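Local coordinates for protein beta-N-acetylhexosaminidase (Thermotoga neapolitana, PDB 5C0Q) that probably hydrolyses terminal non-reducing N-acetyl-D-hexosamine residues in N-acetyl-beta-D-hexosaminides, and binds zinc ions, at residues G66-V71 / D128-G133; L116-E121 / S134-V139; T336-E341 / S443-H448; G344-L349 / D396-F401. All coordinates share one frame; numbering follows the deposited sequence.

Contact 1: residues G66-V71 / D128-G133; sequences GGQLEV and DLRSFG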
loop_
_atom_site.group_PDB
_atom_site.type_symbol
_atom_site.label_atom_id
_atom_site.label_comp_id
_atom_site.label_asym_id
_atom_site.label_seq_id
_atom_site.Cartn_x
_atom_site.Cartn_y
_atom_site.Cartn_z
ATOM N N GLY B 66 11.256 -6.465 -1.555
ATOM C CA GLY B 66 10.469 -7.092 -2.589
ATOM C C GLY B 66 10.639 -8.617 -2.502
ATOM O O GLY B 66 11.623 -9.122 -1.959
ATOM N N GLY B 67 9.679 -9.346 -3.073
ATOM C CA GLY B 67 9.661 -10.799 -3.051
ATOM C C GLY B 67 9.375 -11.340 -1.668
ATOM O O GLY B 67 8.394 -11.002 -1.034
ATOM N N GLN B 68 10.281 -12.176 -1.202
ATOM C CA GLN B 68 10.159 -12.919 0.034
ATOM C C GLN B 68 10.171 -12.008 1.259
ATOM O O GLN B 68 9.484 -12.229 2.213
ATOM C CB GLN B 68 11.309 -13.917 0.049
ATOM C CG GLN B 68 11.358 -14.982 1.036
ATOM C CD GLN B 68 12.566 -15.848 0.744
ATOM O OE1 GLN B 68 12.908 -16.052 -0.413
ATOM N NE2 GLN B 68 13.243 -16.320 1.781
ATOM N N LEU B 69 10.954 -10.959 1.232
ATOM C CA LEU B 69 10.867 -10.020 2.319
ATOM C C LEU B 69 10.079 -8.807 1.932
ATOM O O LEU B 69 10.641 -7.899 1.359
ATOM C CB LEU B 69 12.230 -9.544 2.748
ATOM C CG LEU B 69 12.697 -10.163 4.031
ATOM C CD1 LEU B 69 12.981 -11.618 3.768
ATOM C CD2 LEU B 69 13.923 -9.450 4.467
ATOM N N GLU B 70 8.793 -8.786 2.267
ATOM C CA GLU B 70 7.944 -7.633 2.041
ATOM C C GLU B 70 7.270 -7.245 3.345
ATOM O O GLU B 70 6.663 -8.067 3.961
ATOM C CB GLU B 70 6.938 -7.931 0.942
ATOM C CG GLU B 70 7.597 -7.909 -0.436
ATOM C CD GLU B 70 6.694 -8.322 -1.573
ATOM O OE1 GLU B 70 5.701 -9.029 -1.351
ATOM O OE2 GLU B 70 6.983 -7.949 -2.718
ATOM N N VAL B 71 7.385 -5.981 3.746
ATOM C CA VAL B 71 6.893 -5.503 5.011
ATOM C C VAL B 71 6.004 -4.268 4.853
ATOM O O VAL B 71 5.325 -3.885 5.775
ATOM C CB VAL B 71 8.035 -5.166 5.995
ATOM C CG1 VAL B 71 8.842 -6.386 6.333
ATOM C CG2 VAL B 71 8.927 -4.012 5.482
ATOM N N ASP B 128 16.747 -17.818 -0.343
ATOM C CA ASP B 128 16.656 -18.587 -1.559
ATOM C C ASP B 128 16.218 -17.753 -2.746
ATOM O O ASP B 128 16.813 -17.791 -3.799
ATOM C CB ASP B 128 15.678 -19.734 -1.344
ATOM C CG ASP B 128 15.790 -20.782 -2.404
ATOM O OD1 ASP B 128 16.644 -20.608 -3.311
ATOM O OD2 ASP B 128 15.008 -21.758 -2.342
ATOM N N LEU B 129 15.156 -16.988 -2.558
ATOM C CA LEU B 129 14.637 -16.156 -3.604
ATOM C C LEU B 129 15.198 -14.725 -3.555
ATOM O O LEU B 129 14.971 -13.937 -4.454
ATOM C CB LEU B 129 13.120 -16.169 -3.476
ATOM C CG LEU B 129 12.413 -17.455 -3.889
ATOM C CD1 LEU B 129 10.955 -17.299 -3.788
ATOM C CD2 LEU B 129 12.739 -17.813 -5.296
ATOM N N ARG B 130 15.971 -14.406 -2.530
ATOM C CA ARG B 130 16.377 -13.048 -2.312
ATOM C C ARG B 130 17.582 -12.556 -3.121
ATOM O O ARG B 130 17.928 -11.388 -3.083
ATOM C CB ARG B 130 16.640 -12.863 -0.836
ATOM C CG ARG B 130 15.400 -12.965 -0.027
ATOM C CD ARG B 130 15.661 -13.021 1.427
ATOM N NE ARG B 130 16.344 -11.830 1.904
ATOM C CZ ARG B 130 16.981 -11.750 3.058
ATOM N NH1 ARG B 130 17.005 -12.781 3.856
ATOM N NH2 ARG B 130 17.562 -10.639 3.426
ATOM N N SER B 131 18.186 -13.438 -3.891
ATOM C CA SER B 131 19.322 -13.107 -4.679
ATOM C C SER B 131 18.973 -13.041 -6.166
ATOM O O SER B 131 18.193 -13.794 -6.648
ATOM C CB SER B 131 20.443 -14.135 -4.390
ATOM O OG SER B 131 21.402 -14.246 -5.410
ATOM N N PHE B 132 19.610 -12.156 -6.900
ATOM C CA PHE B 132 19.386 -12.046 -8.324
ATOM C C PHE B 132 19.878 -13.217 -9.175
ATOM O O PHE B 132 19.410 -13.390 -10.268
ATOM C CB PHE B 132 20.063 -10.795 -8.858
ATOM C CG PHE B 132 19.399 -9.511 -8.482
ATOM C CD1 PHE B 132 18.123 -9.202 -8.950
ATOM C CD2 PHE B 132 20.089 -8.555 -7.759
ATOM C CE1 PHE B 132 17.542 -8.007 -8.675
ATOM C CE2 PHE B 132 19.499 -7.375 -7.475
ATOM C CZ PHE B 132 18.217 -7.092 -7.948
ATOM N N GLY B 133 20.843 -13.997 -8.691
ATOM C CA GLY B 133 21.391 -15.117 -9.448
ATOM C C GLY B 133 22.794 -15.596 -9.061
ATOM O O GLY B 133 23.392 -15.093 -8.130
#

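Contact 2: residues L116-E121 / S134-V139; sequences LDLLSE and SDPEVV. With ZN (zinc ion), chain O.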
loop_
_atom_site.group_PDB
_atom_site.type_symbol
_atom_site.label_atom_id
_atom_site.label_comp_id
_atom_site.label_asym_id
_atom_site.label_seq_id
_atom_site.Cartn_x
_atom_site.Cartn_y
_atom_site.Cartn_z
ATOM N N LEU B 116 22.928 -8.224 -2.605
ATOM C CA LEU B 116 23.903 -8.479 -3.658
ATOM C C LEU B 116 24.630 -9.826 -3.567
ATOM O O LEU B 116 25.451 -10.148 -4.403
ATOM C CB LEU B 116 24.920 -7.344 -3.695
ATOM C CG LEU B 116 24.357 -5.982 -4.093
ATOM C CD1 LEU B 116 25.470 -4.959 -4.234
ATOM C CD2 LEU B 116 23.555 -6.126 -5.380
ATOM N N ASP B 117 24.233 -10.631 -2.605
ATOM C CA ASP B 117 24.761 -11.939 -2.388
ATOM C C ASP B 117 24.476 -12.851 -3.567
ATOM O O ASP B 117 23.462 -12.723 -4.201
ATOM C CB ASP B 117 24.159 -12.497 -1.121
ATOM C CG ASP B 117 24.458 -11.639 0.052
ATOM O OD1 ASP B 117 25.655 -11.504 0.362
ATOM O OD2 ASP B 117 23.502 -11.096 0.670
ATOM N N LEU B 118 25.407 -13.725 -3.904
ATOM C CA LEU B 118 25.235 -14.615 -5.024
ATOM C C LEU B 118 24.432 -15.816 -4.610
ATOM O O LEU B 118 24.389 -16.153 -3.467
ATOM C CB LEU B 118 26.578 -15.040 -5.602
ATOM C CG LEU B 118 27.587 -13.959 -5.950
ATOM C CD1 LEU B 118 28.882 -14.602 -6.404
ATOM C CD2 LEU B 118 27.068 -13.107 -7.052
ATOM N N LEU B 119 23.712 -16.402 -5.534
ATOM C CA LEU B 119 23.042 -17.643 -5.268
ATOM C C LEU B 119 24.037 -18.799 -5.466
ATOM O O LEU B 119 24.674 -18.884 -6.509
ATOM C CB LEU B 119 21.847 -17.809 -6.191
ATOM C CG LEU B 119 21.068 -19.109 -6.063
ATOM C CD1 LEU B 119 20.348 -19.171 -4.740
ATOM C CD2 LEU B 119 20.140 -19.277 -7.231
ATOM N N SER B 120 24.199 -19.661 -4.477
ATOM C CA SER B 120 24.943 -20.914 -4.694
ATOM C C SER B 120 24.045 -22.060 -4.317
ATOM O O SER B 120 22.999 -21.842 -3.728
ATOM C CB SER B 120 26.244 -20.987 -3.880
ATOM O OG SER B 120 25.970 -21.101 -2.491
ATOM N N GLU B 121 24.491 -23.284 -4.557
ATOM C CA GLU B 121 23.660 -24.445 -4.246
ATOM C C GLU B 121 23.729 -24.820 -2.770
ATOM O O GLU B 121 22.776 -25.390 -2.241
ATOM C CB GLU B 121 24.075 -25.648 -5.074
ATOM C CG GLU B 121 23.337 -25.807 -6.365
ATOM C CD GLU B 121 23.500 -27.200 -6.939
ATOM O OE1 GLU B 121 24.657 -27.635 -7.148
ATOM O OE2 GLU B 121 22.466 -27.871 -7.147
ATOM N N SER B 134 23.319 -16.562 -9.809
ATOM C CA SER B 134 24.668 -17.110 -9.610
ATOM C C SER B 134 25.703 -16.326 -10.324
ATOM O O SER B 134 26.792 -16.147 -9.850
ATOM C CB SER B 134 24.768 -18.551 -10.118
ATOM O OG SER B 134 23.805 -19.378 -9.532
ATOM N N ASP B 135 25.355 -15.890 -11.511
ATOM C CA ASP B 135 26.302 -15.213 -12.354
ATOM C C ASP B 135 26.608 -13.836 -11.759
ATOM O O ASP B 135 25.721 -12.995 -11.613
ATOM C CB ASP B 135 25.756 -15.128 -13.779
ATOM C CG ASP B 135 26.717 -14.502 -14.726
ATOM O OD1 ASP B 135 27.653 -13.871 -14.262
ATOM O OD2 ASP B 135 26.547 -14.614 -15.945
ATOM N N PRO B 136 27.868 -13.618 -11.390
ATOM C CA PRO B 136 28.227 -12.354 -10.756
ATOM C C PRO B 136 27.908 -11.149 -11.621
ATOM O O PRO B 136 27.605 -10.113 -11.058
ATOM C CB PRO B 136 29.730 -12.503 -10.528
ATOM C CG PRO B 136 29.949 -14.009 -10.462
ATOM C CD PRO B 136 29.015 -14.552 -11.453
ATOM N N GLU B 137 27.971 -11.306 -12.936
ATOM C CA GLU B 137 27.658 -10.237 -13.874
ATOM C C GLU B 137 26.178 -9.873 -13.900
ATOM O O GLU B 137 25.839 -8.727 -14.026
ATOM C CB GLU B 137 28.115 -10.594 -15.304
ATOM C CG GLU B 137 29.260 -9.774 -15.764
ATOM C CD GLU B 137 28.973 -8.252 -15.718
ATOM O OE1 GLU B 137 27.889 -7.789 -16.154
ATOM O OE2 GLU B 137 29.831 -7.529 -15.170
ATOM N N VAL B 138 25.326 -10.885 -13.832
ATOM C CA VAL B 138 23.898 -10.694 -13.723
ATOM C C VAL B 138 23.533 -9.987 -12.423
ATOM O O VAL B 138 22.659 -9.165 -12.397
ATOM C CB VAL B 138 23.161 -12.046 -13.801
ATOM C CG1 VAL B 138 21.674 -11.882 -13.476
ATOM C CG2 VAL B 138 23.360 -12.639 -15.161
ATOM N N VAL B 139 24.187 -10.354 -11.338
ATOM C CA VAL B 139 23.910 -9.738 -10.055
ATOM C C VAL B 139 24.359 -8.289 -10.041
ATOM O O VAL B 139 23.721 -7.437 -9.425
ATOM C CB VAL B 139 24.546 -10.563 -8.913
ATOM C CG1 VAL B 139 24.306 -9.966 -7.575
ATOM C CG2 VAL B 139 23.970 -11.946 -8.942
HETATM ZN ZN ZN O . 22.850 -11.333 2.579
#

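Contact 3: residues T336-E341 / S443-H448; sequences TRMRKE and SVVITH. With ZN (zinc ion), chain N.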
loop_
_atom_site.group_PDB
_atom_site.type_symbol
_atom_site.label_atom_id
_atom_site.label_comp_id
_atom_site.label_asym_id
_atom_site.label_seq_id
_atom_site.Cartn_x
_atom_site.Cartn_y
_atom_site.Cartn_z
ATOM N N THR B 336 -15.534 16.526 26.031
ATOM C CA THR B 336 -15.925 17.248 27.245
ATOM C C THR B 336 -14.889 17.017 28.344
ATOM O O THR B 336 -13.940 16.274 28.163
ATOM C CB THR B 336 -17.331 16.844 27.760
ATOM O OG1 THR B 336 -17.375 15.439 28.061
ATOM C CG2 THR B 336 -18.396 17.177 26.732
ATOM N N ARG B 337 -15.068 17.673 29.482
ATOM C CA ARG B 337 -14.106 17.551 30.554
ATOM C C ARG B 337 -14.355 16.225 31.285
ATOM O O ARG B 337 -15.496 15.853 31.577
ATOM C CB ARG B 337 -14.225 18.739 31.512
ATOM C CG ARG B 337 -13.163 18.719 32.559
ATOM C CD ARG B 337 -11.850 18.824 31.807
ATOM N NE ARG B 337 -10.658 18.931 32.639
ATOM C CZ ARG B 337 -9.437 19.058 32.132
ATOM N NH1 ARG B 337 -9.278 19.149 30.814
ATOM N NH2 ARG B 337 -8.383 19.131 32.933
ATOM N N MET B 338 -13.258 15.530 31.576
ATOM C CA MET B 338 -13.256 14.171 32.115
ATOM C C MET B 338 -12.549 14.097 33.445
ATOM O O MET B 338 -11.576 14.793 33.653
ATOM C CB MET B 338 -12.569 13.225 31.139
ATOM C CG MET B 338 -12.963 13.408 29.708
ATOM S SD MET B 338 -14.648 12.903 29.429
ATOM C CE MET B 338 -14.769 13.115 27.663
ATOM N N ARG B 339 -13.014 13.267 34.358
ATOM C CA ARG B 339 -12.307 13.193 35.628
ATOM C C ARG B 339 -11.146 12.224 35.551
ATOM O O ARG B 339 -11.340 11.057 35.235
ATOM C CB ARG B 339 -13.222 12.785 36.774
ATOM C CG ARG B 339 -14.482 13.589 36.875
ATOM C CD ARG B 339 -15.397 12.971 37.904
ATOM N NE ARG B 339 -16.395 12.083 37.323
ATOM C CZ ARG B 339 -16.978 11.106 38.002
ATOM N NH1 ARG B 339 -16.624 10.893 39.263
ATOM N NH2 ARG B 339 -17.890 10.335 37.423
ATOM N N LYS B 340 -9.941 12.729 35.803
ATOM C CA LYS B 340 -8.734 11.907 35.906
ATOM C C LYS B 340 -8.912 10.579 36.618
ATOM O O LYS B 340 -8.550 9.522 36.112
ATOM C CB LYS B 340 -7.647 12.678 36.682
ATOM C CG LYS B 340 -6.798 13.684 35.914
ATOM C CD LYS B 340 -5.718 12.964 35.099
ATOM C CE LYS B 340 -5.148 13.858 34.013
ATOM N NZ LYS B 340 -3.911 13.311 33.408
ATOM N N GLU B 341 -9.552 10.667 37.772
ATOM C CA GLU B 341 -9.686 9.571 38.721
ATOM C C GLU B 341 -10.493 8.391 38.200
ATOM O O GLU B 341 -10.340 7.268 38.667
ATOM C CB GLU B 341 -10.332 10.100 39.997
ATOM C CG GLU B 341 -11.435 11.150 39.736
ATOM C CD GLU B 341 -10.938 12.579 39.440
ATOM O OE1 GLU B 341 -9.721 12.782 39.212
ATOM O OE2 GLU B 341 -11.799 13.492 39.397
ATOM N N SER B 443 -20.648 12.719 29.514
ATOM C CA SER B 443 -19.268 12.757 29.060
ATOM C C SER B 443 -19.174 12.324 27.605
ATOM O O SER B 443 -19.573 11.218 27.257
ATOM C CB SER B 443 -18.418 11.878 29.945
ATOM O OG SER B 443 -18.088 12.592 31.098
ATOM N N VAL B 444 -18.685 13.218 26.750
ATOM C CA VAL B 444 -18.721 12.945 25.324
ATOM C C VAL B 444 -17.377 13.226 24.616
ATOM O O VAL B 444 -16.725 14.232 24.846
ATOM C CB VAL B 444 -19.848 13.742 24.640
ATOM C CG1 VAL B 444 -19.784 13.593 23.137
ATOM C CG2 VAL B 444 -21.196 13.261 25.102
ATOM N N VAL B 445 -16.974 12.285 23.781
ATOM C CA VAL B 445 -15.864 12.428 22.860
ATOM C C VAL B 445 -16.390 12.330 21.445
ATOM O O VAL B 445 -17.082 11.376 21.128
ATOM C CB VAL B 445 -14.786 11.319 23.073
ATOM C CG1 VAL B 445 -13.729 11.346 21.965
ATOM C CG2 VAL B 445 -14.168 11.441 24.413
ATOM N N ILE B 446 -16.093 13.315 20.604
ATOM C CA ILE B 446 -16.440 13.210 19.194
ATOM C C ILE B 446 -15.174 13.013 18.375
ATOM O O ILE B 446 -14.251 13.795 18.468
ATOM C CB ILE B 446 -17.196 14.441 18.688
ATOM C CG1 ILE B 446 -18.449 14.665 19.540
ATOM C CG2 ILE B 446 -17.518 14.296 17.195
ATOM C CD1 ILE B 446 -19.052 15.985 19.357
ATOM N N THR B 447 -15.133 11.958 17.587
ATOM C CA THR B 447 -13.957 11.636 16.811
ATOM C C THR B 447 -14.049 12.077 15.383
ATOM O O THR B 447 -13.041 12.253 14.736
ATOM C CB THR B 447 -13.687 10.152 16.790
ATOM O OG1 THR B 447 -14.908 9.486 16.464
ATOM C CG2 THR B 447 -13.183 9.680 18.120
ATOM N N HIS B 448 -15.267 12.166 14.877
ATOM C CA HIS B 448 -15.526 12.486 13.484
ATOM C C HIS B 448 -15.037 11.395 12.556
ATOM O O HIS B 448 -14.937 11.619 11.364
ATOM C CB HIS B 448 -14.886 13.819 13.070
ATOM C CG HIS B 448 -15.339 14.991 13.875
ATOM N ND1 HIS B 448 -14.553 15.578 14.841
ATOM C CD2 HIS B 448 -16.506 15.673 13.874
ATOM C CE1 HIS B 448 -15.208 16.588 15.379
ATOM N NE2 HIS B 448 -16.392 16.670 14.806
HETATM ZN ZN ZN N . -18.010 18.345 15.113
#

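Contact 4: residues G344-L349 / D396-F401; sequences GREVVL and DGELIF. With ZN (zinc ion), chain S.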
loop_
_atom_site.group_PDB
_atom_site.type_symbol
_atom_site.label_atom_id
_atom_site.label_comp_id
_atom_site.label_asym_id
_atom_site.label_seq_id
_atom_site.Cartn_x
_atom_site.Cartn_y
_atom_site.Cartn_z
ATOM N N GLY B 344 -8.018 5.284 35.531
ATOM C CA GLY B 344 -7.233 4.141 35.946
ATOM C C GLY B 344 -8.075 2.929 36.298
ATOM O O GLY B 344 -7.550 1.955 36.781
ATOM N N ARG B 345 -9.387 3.004 36.090
ATOM C CA ARG B 345 -10.289 1.893 36.369
ATOM C C ARG B 345 -10.372 0.886 35.243
ATOM O O ARG B 345 -9.821 1.072 34.195
ATOM C CB ARG B 345 -11.692 2.400 36.662
ATOM C CG ARG B 345 -11.863 3.212 37.935
ATOM C CD ARG B 345 -13.324 3.671 38.012
ATOM N NE ARG B 345 -13.646 4.514 39.167
ATOM C CZ ARG B 345 -14.881 4.928 39.450
ATOM N NH1 ARG B 345 -15.889 4.562 38.670
ATOM N NH2 ARG B 345 -15.115 5.680 40.518
ATOM N N GLU B 346 -11.107 -0.178 35.466
ATOM C CA GLU B 346 -11.202 -1.249 34.499
ATOM C C GLU B 346 -12.472 -0.951 33.656
ATOM O O GLU B 346 -13.530 -0.687 34.192
ATOM C CB GLU B 346 -11.224 -2.611 35.246
ATOM C CG GLU B 346 -10.289 -2.608 36.559
ATOM C CD GLU B 346 -10.854 -3.463 37.730
ATOM O OE1 GLU B 346 -11.322 -4.571 37.394
ATOM O OE2 GLU B 346 -10.925 -3.026 38.915
ATOM N N VAL B 347 -12.358 -1.016 32.339
ATOM C CA VAL B 347 -13.349 -0.494 31.420
ATOM C C VAL B 347 -14.207 -1.601 30.803
ATOM O O VAL B 347 -13.714 -2.663 30.490
ATOM C CB VAL B 347 -12.651 0.321 30.280
ATOM C CG1 VAL B 347 -13.644 0.920 29.341
ATOM C CG2 VAL B 347 -11.834 1.421 30.869
ATOM N N VAL B 348 -15.490 -1.330 30.592
ATOM C CA VAL B 348 -16.308 -2.213 29.796
ATOM C C VAL B 348 -16.498 -1.540 28.433
ATOM O O VAL B 348 -16.876 -0.389 28.373
ATOM C CB VAL B 348 -17.680 -2.489 30.525
ATOM C CG1 VAL B 348 -18.610 -3.375 29.723
ATOM C CG2 VAL B 348 -17.440 -3.091 31.895
ATOM N N LEU B 349 -16.235 -2.246 27.337
ATOM C CA LEU B 349 -16.375 -1.638 26.014
ATOM C C LEU B 349 -17.688 -2.048 25.385
ATOM O O LEU B 349 -17.992 -3.225 25.260
ATOM C CB LEU B 349 -15.216 -2.008 25.070
ATOM C CG LEU B 349 -13.774 -1.757 25.522
ATOM C CD1 LEU B 349 -12.753 -2.174 24.460
ATOM C CD2 LEU B 349 -13.573 -0.316 25.903
ATOM N N ASP B 396 -23.301 -2.317 33.869
ATOM C CA ASP B 396 -22.639 -1.440 34.808
ATOM C C ASP B 396 -21.187 -1.865 34.841
ATOM O O ASP B 396 -20.817 -2.846 34.206
ATOM C CB ASP B 396 -23.262 -1.455 36.197
ATOM C CG ASP B 396 -22.924 -0.196 36.971
ATOM O OD1 ASP B 396 -22.155 0.631 36.446
ATOM O OD2 ASP B 396 -23.437 -0.001 38.080
ATOM N N GLY B 397 -20.352 -1.053 35.467
ATOM C CA GLY B 397 -18.938 -1.326 35.509
ATOM C C GLY B 397 -18.262 -0.225 36.285
ATOM O O GLY B 397 -18.912 0.651 36.845
ATOM N N GLU B 398 -16.943 -0.296 36.366
ATOM C CA GLU B 398 -16.215 0.740 37.021
ATOM C C GLU B 398 -16.169 1.920 36.096
ATOM O O GLU B 398 -16.212 3.052 36.529
ATOM C CB GLU B 398 -14.803 0.300 37.320
ATOM C CG GLU B 398 -14.611 -0.997 38.086
ATOM C CD GLU B 398 -13.155 -1.257 38.283
ATOM O OE1 GLU B 398 -12.372 -0.437 37.789
ATOM O OE2 GLU B 398 -12.769 -2.228 38.959
ATOM N N LEU B 399 -16.081 1.632 34.805
ATOM C CA LEU B 399 -16.025 2.657 33.783
ATOM C C LEU B 399 -16.515 2.050 32.510
ATOM O O LEU B 399 -16.180 0.924 32.190
ATOM C CB LEU B 399 -14.608 3.192 33.615
ATOM C CG LEU B 399 -14.279 4.234 32.536
ATOM C CD1 LEU B 399 -15.064 5.518 32.719
ATOM C CD2 LEU B 399 -12.786 4.543 32.502
ATOM N N ILE B 400 -17.354 2.778 31.791
ATOM C CA ILE B 400 -17.958 2.226 30.601
ATOM C C ILE B 400 -17.646 3.082 29.389
ATOM O O ILE B 400 -17.768 4.295 29.453
ATOM C CB ILE B 400 -19.458 2.114 30.789
ATOM C CG1 ILE B 400 -19.747 1.542 32.170
ATOM C CG2 ILE B 400 -20.085 1.323 29.660
ATOM C CD1 ILE B 400 -21.182 1.258 32.442
ATOM N N PHE B 401 -17.252 2.470 28.285
ATOM C CA PHE B 401 -17.063 3.242 27.058
ATOM C C PHE B 401 -18.156 2.901 26.062
ATOM O O PHE B 401 -18.210 1.782 25.577
ATOM C CB PHE B 401 -15.717 2.965 26.383
ATOM C CG PHE B 401 -14.522 3.548 27.090
ATOM C CD1 PHE B 401 -14.660 4.396 28.163
ATOM C CD2 PHE B 401 -13.247 3.252 26.653
ATOM C CE1 PHE B 401 -13.549 4.896 28.801
ATOM C CE2 PHE B 401 -12.143 3.762 27.287
ATOM C CZ PHE B 401 -12.288 4.573 28.366
HETATM ZN ZN ZN S . -10.850 -2.075 39.562
#

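Contact 1: residues G66-V71 / D128-G133
Gln68 and Leu69 reach across to Leu129 and Arg130 from a type II' beta turn that runs from Gly66 to Leu69. Gly67 occupies the second position of the turn with positive phi (70°), and its carbonyl O is hydrogen-bonded by Lys451 of the second subunit. Gln68 makes the polar link. With its CG opposite the backbone N (chi1 -169°) and the chain straight beyond, the amide is carried out to the other backbone, where Leu129 N donates to Gln68 OE1 at 3.2 Å. The donor lies in the carbonyl plane, although the bond is moderately bent at hydrogen. The same oxygen rests 3.1 Å from Leu129 CB, and the Gln68 chain crosses that of Arg130 nearly at right angles, amide and guanidinium planes being 77° apart. Both segments belong to loops following neighbouring parallel strands, 59-62 and 110-111, of the eight-stranded TIM barrel of glycoside hydrolase family 3; in such barrels these beta-alpha loops surround the active-site end. Leu69 supplies the apolar half. Its CD1 sits 3.8 Å from Arg130 CD and lies over one face of the guanidinium, displaced toward the rim, while Leu69 CD2 approaches Arg130 NH2 at 4.0 Å. Arg130 bends at chi3 to bring its head there, and a salt bridge from NH2 to Glu65 helps fix it, within about 5 Å of the side chain of zinc-binding His161. Glu70 turns back on its own loop: OE2 receives a weak bond from Gly67 N, and OE1 forms a salt bridge with Lys451 of the second subunit.

Contact 2: residues L116-E121 / S134-V139
The backbones of Leu119 and Ser134 approach most closely, 4.7 Å between their CA atoms, and diverge to 6.5 Å between the CA atoms of Leu116 and Val139, where the second segment has become helical. At the narrow end Ser134 OG donates to Leu119 O at 3.2 Å. It arrives from above the carbonyl plane, 42° out of it, and not along a lone pair; Ser134 CA adds a CH...O contact to the same oxygen. Further in, Leu118 carries the apolar packing. Its CG stands beside the backbone N (chi1 -51°), which turns CD2 toward the helix start, 3.8 Å from Val139 CG2 and 4.0 Å from Pro136 CA, while CD1 meets the proline ring at CG. Val139 splits its two methyls: CG2 takes Leu118, and CG1 lies 3.4 Å from Leu116 O. Asp135 is the N-cap of this helix, its OD1 accepting from Glu137 N at 2.9 Å. Asp117 points the other way, away from the helix, and binds a zinc ion through OD2 at 2.0 Å, together with His161 and His165; OD1 stays too far off to share the metal. The contact thus joins the loop leaving strand 110-111 to the first turn of helix 136-153, a beta-alpha unit of the TIM barrel whose loop also contributes a zinc ligand.

Contact 3: residues T336-E341 / S443-H448
On the segment that Thr336 pairs with at Val444, the imidazole of His448, beyond the end of the strand, carries Ile446 CG2 over the centre of one face, 3.5 Å above the plane. At the ring edge NE2 binds a zinc ion at 2.3 Å, with Glu334 of the same chain and Lys86 of the second subunit as the other ligands, and ND1 is held by Ala332 O. The segments themselves are joined by two bonds at Thr336. Its N donates to Val444 O at 2.8 Å, and Val444 N donates in return to Thr336 OG1 at 2.9 Å (166° at hydrogen). The hydroxyl can do this because chi1 of 60° sets OG1 between the backbone N and the carbonyl carbon; it takes the acceptor role that a main-chain carbonyl would have in a regular antiparallel pair, just where strand 334-335 has ended. Met338 packs beside this pair. Bent at chi2, it passes SD by Ser443 OG at 3.8 Å and brings CE to Val445 CG2 at 3.7 Å, the two side chains crossing at about a right angle. Strand 443-446 lies between 334-335, antiparallel, and 425-429, parallel, in the mixed sheet. Met338 and Val445 both lean on Leu462 of helix 452-463, and the Met338 backbone is bonded to Cys466, the disulfide partner of Cys335.

Contact 4: residues G344-L349 / D396-F401
Val347 and Phe401 cross at about a right angle, so that Val347 CG1 points into the centre of the ring face, 3.5 Å from the centroid and only 11° off its normal: a CH-pi contact. Leu349 runs alongside the same phenylalanine and brings CD2 obliquely to Phe401 CD2 at 3.7 Å. Val347 also lies parallel to Leu399, CG2 to CD2 at 3.6 Å, on the sheet face where Phe401 touches Phe459 and Leu462 of helix 452-463 and meets the rings of Phe378 and Phe428 edge-to-face. The backbones are parallel neighbours: Val348 N donates to Leu399 O at 2.8 Å, and Val348 O accepts from Phe401 N. Their strands belong to a parallel run ordered 380-386, 347-352, 399-404, 425-429, 443-446, the 2-1-3-4-5 order of flavodoxin-like folds. Toward the N-terminal ends of the two segments, the extended Arg345 crosses Glu398 obliquely, guanidinium and carboxylate planes 89° apart; its NH1 reaches Glu398 O at 2.6 Å, the oxygen lying in the guanidinium plane. Glu346 N donates almost straight to Glu398 OE1 at 2.7 Å, from above the carboxylate plane. Glu346 OE1 is salt-bridged to Arg381, whereas the zinc ion modelled between the two glutamates has an implausibly short bond and remains doubtful.

Along the chain contacts 1 and 2 interlock, their segments alternating, and both close before contacts 3 and 4 begin. The first two share the loop between strand 110-111 and helix 136-153 of the barrel; their centres are 13 Å apart, and Ser131 OG probably bonds Asp117 O at 2.8 Å. Contacts 3 and 4 lie on the other side of the chain's centre and both reach the mixed sheet of the C-terminal domain, with centres 14 Å apart; the segments of contact 4 fall between those of contact 3. Contacts 2 and 3 are about 60 Å apart, centre to centre. Across the dimer the domains meet: contacts 1 and 2 touch the second subunit, and His448 shares a zinc ion with its Lys86.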